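Long-range contacts in Aln2 (Streptomyces sp. CM020, PDB 6P7L), which is of unknown function but, as an NTF2-like, SnoaL-family protein linked to the antibiotic alnumycin, probably takes part in polyketide biosynthesis: residues V116-Y121 and V141-V146; A122-T127 and L134-C139. One frame throughout, in Å; residues are numbered along the deposited sequence.

Contacts 1 and 2 are successive zones of a single beta hairpin, formed by strands 116-127 and 133-148. Contact 2 lies nearer the turn and contact 1 nearer the open end, their centres about 19 Å apart. They meet where V141 CG2 packs on A122 CB at 4.0 Å. Contact 1 is the deeper: a regular ladder whose inner face carries polar groups among apolar ones, beneath helix 34-52. Contact 2 is only partly buried. Its pairing is broken by an extra residue, and V124 and V126 pack on the chain's own loop at F94. Both reach the second subunit, contact 1 chiefly through Y121, contact 2 along more of its length through T123, V135 and T138.

Contact 1: V116-Y121 and V141-V146; sequences VSTSYY and VRDTLV
The beta hairpin that lies between strands 98-110 and 151-161 in the mixed sheet of this NTF2-like fold joins 116-121 to 141-146, and on its inner face Y120 meets both V141 and D143. The strands run antiparallel, their axes 4.7 Å apart. Three hydrogen-bonded pairs, V116 with L145, T118 with D143 and Y120 with V141, give six backbone bonds. The side chains of these pairs lie on the face that helix 34-52 covers, where V116 packs on L36 and L145 on F43 and Y44; S117, S119, R142 and T144 occupy the other face.

Y120 suits its place because it is both a flat apolar plate and a hydroxyl donor. With CG held between the backbone N and the carbonyl carbon (chi1 50°), its ring is laid across the partner strand. V141, a compact branched residue, puts CB over one ring face, 3.8 Å from the centroid, in a CH-pi contact, while V141 CG1 reaches Y120 CZ at 3.5 Å. T118 OG1 and D143 OD2 lie at the ring edge. The carboxylate is turned 69° from the ring plane.

D143 gathers several polar partners in this buried region: R157 forms a salt bridge with OD1, and Y44 OH bonds to both OD2 and T118 OG1. These bonds should fix the carboxylate's rotation. Y120 OH completes the network, donating to D143 OD2 at 2.8 Å from above the carboxylate plane.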
ATOM      1  N   VAL A 116     -12.015 -17.806  -0.861  1.00 16.49           N
ATOM      2  CA  VAL A 116     -11.248 -16.691  -1.401  1.00 15.67           C
ATOM      3  C   VAL A 116      -9.759 -16.984  -1.318  1.00 16.42           C
ATOM      4  O   VAL A 116      -9.251 -17.371  -0.261  1.00 20.31           O
ATOM      5  CB  VAL A 116     -11.580 -15.382  -0.658  1.00 16.69           C
ATOM      6  CG1 VAL A 116     -10.752 -14.276  -1.233  1.00 14.23           C
ATOM      7  CG2 VAL A 116     -13.068 -15.101  -0.725  1.00 22.17           C
ATOM      8  N   SER A 117      -9.054 -16.827  -2.435  1.00 15.56           N
ATOM      9  CA  SER A 117      -7.603 -17.001  -2.484  1.00 15.53           C
ATOM     10  C   SER A 117      -6.983 -15.635  -2.735  1.00 16.41           C
ATOM     11  O   SER A 117      -7.415 -14.922  -3.648  1.00 16.76           O
ATOM     12  CB  SER A 117      -7.189 -17.976  -3.603  1.00 16.36           C
ATOM     13  OG  SER A 117      -7.658 -19.281  -3.359  1.00 36.01           O
ATOM     14  N   THR A 118      -5.975 -15.281  -1.947  1.00 14.32           N
ATOM     15  CA  THR A 118      -5.231 -14.054  -2.181  1.00 13.71           C
ATOM     16  C   THR A 118      -3.728 -14.329  -2.238  1.00 13.86           C
ATOM     17  O   THR A 118      -3.216 -15.327  -1.713  1.00 14.30           O
ATOM     18  CB  THR A 118      -5.519 -12.987  -1.108  1.00 14.55           C
ATOM     19  OG1 THR A 118      -4.884 -13.388   0.113  1.00 15.57           O
ATOM     20  CG2 THR A 118      -7.032 -12.767  -0.891  1.00 12.98           C
ATOM     21  N   SER A 119      -3.010 -13.426  -2.904  1.00 13.60           N
ATOM     22  CA  SER A 119      -1.550 -13.427  -2.925  1.00 13.70           C
ATOM     23  C   SER A 119      -1.142 -11.970  -2.850  1.00 14.14           C
ATOM     24  O   SER A 119      -1.794 -11.093  -3.444  1.00 16.27           O
ATOM     25  CB  SER A 119      -0.970 -14.107  -4.177  1.00 19.44           C
ATOM     26  OG  SER A 119      -1.028 -13.260  -5.327  1.00 23.40           O
ATOM     27  N   TYR A 120      -0.095 -11.708  -2.086  1.00 12.88           N
ATOM     28  CA  TYR A 120       0.307 -10.318  -1.915  1.00 12.39           C
ATOM     29  C   TYR A 120       1.738 -10.236  -1.421  1.00 12.42           C
ATOM     30  O   TYR A 120       2.332 -11.225  -0.978  1.00 13.00           O
ATOM     31  CB  TYR A 120      -0.604  -9.593  -0.940  1.00 11.83           C
ATOM     32  CG  TYR A 120      -0.844 -10.271   0.382  1.00 14.06           C
ATOM     33  CD1 TYR A 120      -1.815 -11.261   0.511  1.00 15.65           C
ATOM     34  CD2 TYR A 120      -0.133  -9.894   1.517  1.00 13.58           C
ATOM     35  CE1 TYR A 120      -2.089 -11.841   1.742  1.00 12.73           C
ATOM     36  CE2 TYR A 120      -0.391 -10.451   2.760  1.00 13.97           C
ATOM     37  CZ  TYR A 120      -1.367 -11.449   2.862  1.00 16.74           C
ATOM     38  OH  TYR A 120      -1.631 -12.029   4.086  1.00 15.33           O
ATOM     39  N   TYR A 121       2.285  -9.027  -1.529  1.00 12.18           N
ATOM     40  CA  TYR A 121       3.560  -8.692  -0.931  1.00 12.67           C
ATOM     41  C   TYR A 121       3.334  -8.203   0.502  1.00 13.70           C
ATOM     42  O   TYR A 121       2.369  -7.493   0.774  1.00 15.28           O
ATOM     43  CB  TYR A 121       4.234  -7.564  -1.703  1.00 12.27           C
ATOM     44  CG  TYR A 121       4.551  -7.833  -3.174  1.00 12.90           C
ATOM     45  CD1 TYR A 121       4.446  -9.095  -3.717  1.00 13.38           C
ATOM     46  CD2 TYR A 121       4.973  -6.806  -4.001  1.00 16.31           C
ATOM     47  CE1 TYR A 121       4.778  -9.337  -5.054  1.00 14.08           C
ATOM     48  CE2 TYR A 121       5.281  -7.023  -5.323  1.00 15.52           C
ATOM     49  CZ  TYR A 121       5.201  -8.304  -5.836  1.00 16.91           C
ATOM     50  OH  TYR A 121       5.564  -8.537  -7.141  1.00 18.33           O
ATOM     51  N   VAL A 141       3.075 -13.698   0.172  1.00 13.26           N
ATOM     52  CA  VAL A 141       2.112 -14.370   1.030  1.00 13.94           C
ATOM     53  C   VAL A 141       0.961 -14.892   0.183  1.00 12.94           C
ATOM     54  O   VAL A 141       0.472 -14.200  -0.722  1.00 12.38           O
ATOM     55  CB  VAL A 141       1.587 -13.436   2.135  1.00 14.33           C
ATOM     56  CG1 VAL A 141       0.737 -14.246   3.082  1.00 16.60           C
ATOM     57  CG2 VAL A 141       2.722 -12.815   2.867  1.00 14.78           C
ATOM     58  N   ARG A 142       0.532 -16.117   0.480  1.00 11.57           N
ATOM     59  CA  ARG A 142      -0.662 -16.704  -0.121  1.00 12.28           C
ATOM     60  C   ARG A 142      -1.609 -17.117   1.003  1.00 14.66           C
ATOM     61  O   ARG A 142      -1.236 -17.900   1.885  1.00 15.31           O
ATOM     62  CB  ARG A 142      -0.331 -17.896  -1.027  1.00 14.60           C
ATOM     63  CG  ARG A 142       0.383 -17.521  -2.299  1.00 19.00           C
ATOM     64  CD  ARG A 142       0.301 -18.605  -3.328  1.00 26.57           C
ATOM     65  NE  ARG A 142       0.671 -18.083  -4.647  1.00 34.03           N
ATOM     66  CZ  ARG A 142       1.913 -17.915  -5.072  1.00 66.19           C
ATOM     67  NH1 ARG A 142       2.934 -18.226  -4.291  1.00 78.16           N
ATOM     68  NH2 ARG A 142       2.121 -17.433  -6.284  1.00 78.31           N
ATOM     69  N   ASP A 143      -2.846 -16.612   0.953  1.00 13.71           N
ATOM     70  CA  ASP A 143      -3.865 -16.934   1.937  1.00 12.16           C
ATOM     71  C   ASP A 143      -5.064 -17.613   1.285  1.00 12.18           C
ATOM     72  O   ASP A 143      -5.365 -17.392   0.108  1.00 14.40           O
ATOM     73  CB  ASP A 143      -4.431 -15.667   2.628  1.00 13.64           C
ATOM     74  CG  ASP A 143      -3.500 -15.055   3.646  1.00 14.15           C
ATOM     75  OD1 ASP A 143      -2.580 -15.746   4.140  1.00 14.98           O
ATOM     76  OD2 ASP A 143      -3.715 -13.828   3.907  1.00 15.96           O
ATOM     77  N   THR A 144      -5.807 -18.381   2.070  1.00 12.99           N
ATOM     78  CA  THR A 144      -7.184 -18.692   1.713  1.00 15.14           C
ATOM     79  C   THR A 144      -8.065 -18.193   2.849  1.00 19.08           C
ATOM     80  O   THR A 144      -7.702 -18.316   4.037  1.00 17.23           O
ATOM     81  CB  THR A 144      -7.450 -20.188   1.464  1.00 22.54           C
ATOM     82  OG1 THR A 144      -7.409 -20.895   2.705  1.00 24.42           O
ATOM     83  CG2 THR A 144      -6.450 -20.750   0.484  1.00 21.42           C
ATOM     84  N   LEU A 145      -9.191 -17.594   2.468  1.00 14.86           N
ATOM     85  CA  LEU A 145     -10.197 -17.109   3.398  1.00 18.77           C
ATOM     86  C   LEU A 145     -11.506 -17.838   3.146  1.00 19.78           C
ATOM     87  O   LEU A 145     -11.826 -18.234   2.013  1.00 19.94           O
ATOM     88  CB  LEU A 145     -10.423 -15.589   3.264  1.00 15.59           C
ATOM     89  CG  LEU A 145      -9.167 -14.743   3.132  1.00 16.12           C
ATOM     90  CD1 LEU A 145      -9.508 -13.307   2.730  1.00 17.68           C
ATOM     91  CD2 LEU A 145      -8.378 -14.800   4.404  1.00 19.48           C
ATOM     92  N   VAL A 146     -12.277 -18.001   4.217  1.00 18.60           N
ATOM     93  CA  VAL A 146     -13.574 -18.652   4.131  1.00 16.32           C
ATOM     94  C   VAL A 146     -14.572 -17.820   4.919  1.00 21.27           C
ATOM     95  O   VAL A 146     -14.211 -17.069   5.821  1.00 20.04           O
ATOM     96  CB  VAL A 146     -13.536 -20.097   4.649  1.00 23.80           C
ATOM     97  CG1 VAL A 146     -12.638 -20.953   3.778  1.00 31.15           C
ATOM     98  CG2 VAL A 146     -13.110 -20.146   6.134  1.00 23.16           C
TER

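Contact 2: A122-T127 and L134-C139; sequences ATVTVT and LVEPTC
The carboxylate of E136 has V124 and V126 on the same side of its plane, at an interrupted part of the beta hairpin of this NTF2-like fold. V124 lies alongside the glutamate and points the same way, its CB 3.6 Å from E136 OE1; V126 comes across it, with CG2 4.1 Å from E136 OE2. The long, extended glutamate chain lets its methylenes pack over the strand, E136 CB lying 3.4 Å from V124 O, while the charged end reaches R93, which forms a salt bridge with OE1. F94 covers both valines and E136.

Near the turn the pairing is regular: V126 and L134 exchange two backbone bonds, and T125 and V135 form the non-hydrogen-bonded pair beside them. E136 N still bonds to V124 O, nearly straight at 171°. The second strand then carries one extra residue before A122 and C139 resume the ladder with two more bonds. P137 fits this break, having no N-H to leave without a partner, and its side chain points away from 122-127. T138 returns alongside T123, its CG2 4.1 Å from T123 CB, while its OG1 bonds to D162 and to T127 of the second subunit.

T123 repairs the gap. V124 N lies 4.7 Å from E136 O, too far to serve it, but a threonine brings its own hydroxyl. Placed opposite the backbone N by chi1 of -174°, T123 OG1 donates to E136 O at 2.8 Å, tilted 33° from the carbonyl plane, and also touches V135 CG1 at 3.6 Å.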
ATOM      1  N   ALA A 122       4.270  -8.511   1.388  1.00 12.73           N
ATOM      2  CA  ALA A 122       4.226  -8.011   2.751  1.00 12.66           C
ATOM      3  C   ALA A 122       5.619  -7.694   3.263  1.00 13.16           C
ATOM      4  O   ALA A 122       6.603  -8.344   2.911  1.00 16.65           O
ATOM      5  CB  ALA A 122       3.545  -8.999   3.714  1.00 15.02           C
ATOM      6  N   THR A 123       5.670  -6.674   4.120  1.00 11.46           N
ATOM      7  CA  THR A 123       6.854  -6.407   4.913  1.00 12.42           C
ATOM      8  C   THR A 123       6.406  -5.854   6.253  1.00 16.36           C
ATOM      9  O   THR A 123       5.224  -5.588   6.478  1.00 14.72           O
ATOM     10  CB  THR A 123       7.818  -5.461   4.202  1.00 15.59           C
ATOM     11  OG1 THR A 123       9.025  -5.356   4.983  1.00 22.02           O
ATOM     12  CG2 THR A 123       7.207  -4.121   4.016  1.00 19.07           C
ATOM     13  N   VAL A 124       7.362  -5.760   7.160  1.00 14.38           N
ATOM     14  CA  VAL A 124       7.147  -5.210   8.493  1.00 12.55           C
ATOM     15  C   VAL A 124       8.180  -4.119   8.706  1.00 12.44           C
ATOM     16  O   VAL A 124       9.388  -4.347   8.516  1.00 15.07           O
ATOM     17  CB  VAL A 124       7.247  -6.291   9.578  1.00 16.96           C
ATOM     18  CG1 VAL A 124       7.077  -5.682  10.940  1.00 18.77           C
ATOM     19  CG2 VAL A 124       6.178  -7.334   9.330  1.00 18.37           C
ATOM     20  N   THR A 125       7.697  -2.935   9.089  1.00 13.08           N
ATOM     21  CA  THR A 125       8.577  -1.902   9.613  1.00 12.02           C
ATOM     22  C   THR A 125       8.582  -2.007  11.132  1.00 13.62           C
ATOM     23  O   THR A 125       7.570  -2.344  11.751  1.00 12.36           O
ATOM     24  CB  THR A 125       8.162  -0.491   9.180  1.00 15.33           C
ATOM     25  OG1 THR A 125       6.830  -0.219   9.576  1.00 17.43           O
ATOM     26  CG2 THR A 125       8.255  -0.314   7.634  1.00 20.95           C
ATOM     27  N   VAL A 126       9.724  -1.697  11.737  1.00 13.87           N
ATOM     28  CA  VAL A 126       9.845  -1.720  13.192  1.00 13.40           C
ATOM     29  C   VAL A 126      10.406  -0.386  13.659  1.00 14.58           C
ATOM     30  O   VAL A 126      11.572  -0.074  13.395  1.00 15.08           O
ATOM     31  CB  VAL A 126      10.724  -2.872  13.682  1.00 11.92           C
ATOM     32  CG1 VAL A 126      10.641  -2.954  15.191  1.00 18.06           C
ATOM     33  CG2 VAL A 126      10.285  -4.195  13.025  1.00 16.72           C
ATOM     34  N   THR A 127       9.596   0.371  14.390  1.00 12.35           N
ATOM     35  CA  THR A 127       9.931   1.724  14.809  1.00 12.02           C
ATOM     36  C   THR A 127      10.240   1.731  16.295  1.00 13.53           C
ATOM     37  O   THR A 127       9.409   1.332  17.111  1.00 16.98           O
ATOM     38  CB  THR A 127       8.780   2.677  14.494  1.00 16.62           C
ATOM     39  OG1 THR A 127       8.613   2.755  13.080  1.00 17.00           O
ATOM     40  CG2 THR A 127       9.072   4.075  15.001  1.00 16.82           C
ATOM     41  N   LEU A 134      13.460   0.008  11.129  1.00 17.49           N
ATOM     42  CA  LEU A 134      13.980  -1.174  10.438  1.00 16.22           C
ATOM     43  C   LEU A 134      12.938  -1.661   9.444  1.00 16.99           C
ATOM     44  O   LEU A 134      11.741  -1.530   9.701  1.00 19.47           O
ATOM     45  CB  LEU A 134      14.307  -2.300  11.422  1.00 51.89           C
ATOM     46  CG  LEU A 134      15.219  -1.994  12.604  1.00 85.53           C
ATOM     47  CD1 LEU A 134      15.349  -3.175  13.535  1.00 81.55           C
ATOM     48  CD2 LEU A 134      16.584  -1.570  12.079  1.00 80.17           C
ATOM     49  N   VAL A 135      13.378  -2.137   8.281  1.00 14.84           N
ATOM     50  CA  VAL A 135      12.487  -2.784   7.315  1.00 13.03           C
ATOM     51  C   VAL A 135      12.863  -4.254   7.215  1.00 17.34           C
ATOM     52  O   VAL A 135      14.001  -4.587   6.851  1.00 15.64           O
ATOM     53  CB  VAL A 135      12.533  -2.100   5.947  1.00 13.70           C
ATOM     54  CG1 VAL A 135      11.606  -2.793   4.972  1.00 17.41           C
ATOM     55  CG2 VAL A 135      12.204  -0.632   6.067  1.00 26.34           C
ATOM     56  N   GLU A 136      11.914  -5.126   7.537  1.00 15.87           N
ATOM     57  CA  GLU A 136      12.168  -6.559   7.504  1.00 12.96           C
ATOM     58  C   GLU A 136      12.150  -7.108   6.076  1.00 14.97           C
ATOM     59  O   GLU A 136      11.568  -6.503   5.167  1.00 15.49           O
ATOM     60  CB  GLU A 136      11.157  -7.277   8.385  1.00 16.66           C
ATOM     61  CG  GLU A 136      11.389  -7.005   9.863  1.00 19.64           C
ATOM     62  CD  GLU A 136      10.679  -8.000  10.778  1.00 20.40           C
ATOM     63  OE1 GLU A 136       9.766  -8.702  10.281  1.00 26.98           O
ATOM     64  OE2 GLU A 136      11.051  -8.075  11.968  1.00 27.83           O
ATOM     65  N   PRO A 137      12.816  -8.247   5.851  1.00 13.19           N
ATOM     66  CA  PRO A 137      12.814  -8.842   4.510  1.00 15.61           C
ATOM     67  C   PRO A 137      11.394  -8.967   3.971  1.00 13.42           C
ATOM     68  O   PRO A 137      10.453  -9.357   4.676  1.00 14.96           O
ATOM     69  CB  PRO A 137      13.471 -10.215   4.709  1.00 17.62           C
ATOM     70  CG  PRO A 137      14.035 -10.203   6.111  1.00 20.65           C
ATOM     71  CD  PRO A 137      13.562  -9.042   6.854  1.00 20.51           C
ATOM     72  N   THR A 138      11.242  -8.669   2.688  1.00 15.35           N
ATOM     73  CA  THR A 138       9.914  -8.764   2.129  1.00 13.84           C
ATOM     74  C   THR A 138       9.510 -10.230   1.989  1.00 15.75           C
ATOM     75  O   THR A 138      10.338 -11.141   1.969  1.00 16.14           O
ATOM     76  CB  THR A 138       9.856  -8.029   0.804  1.00 10.96           C
ATOM     77  OG1 THR A 138      10.867  -8.515  -0.054  1.00 15.49           O
ATOM     78  CG2 THR A 138      10.096  -6.553   0.992  1.00 14.17           C
ATOM     79  N   CYS A 139       8.198 -10.445   1.977  1.00 12.29           N
ATOM     80  CA  CYS A 139       7.581 -11.757   1.864  1.00 12.97           C
ATOM     81  C   CYS A 139       6.561 -11.759   0.739  1.00 14.51           C
ATOM     82  O   CYS A 139       5.911 -10.748   0.445  1.00 14.49           O
ATOM     83  CB  CYS A 139       6.827 -12.148   3.167  1.00 19.54           C
ATOM     84  SG  CYS A 139       7.895 -12.387   4.596  1.00 24.40           S
TER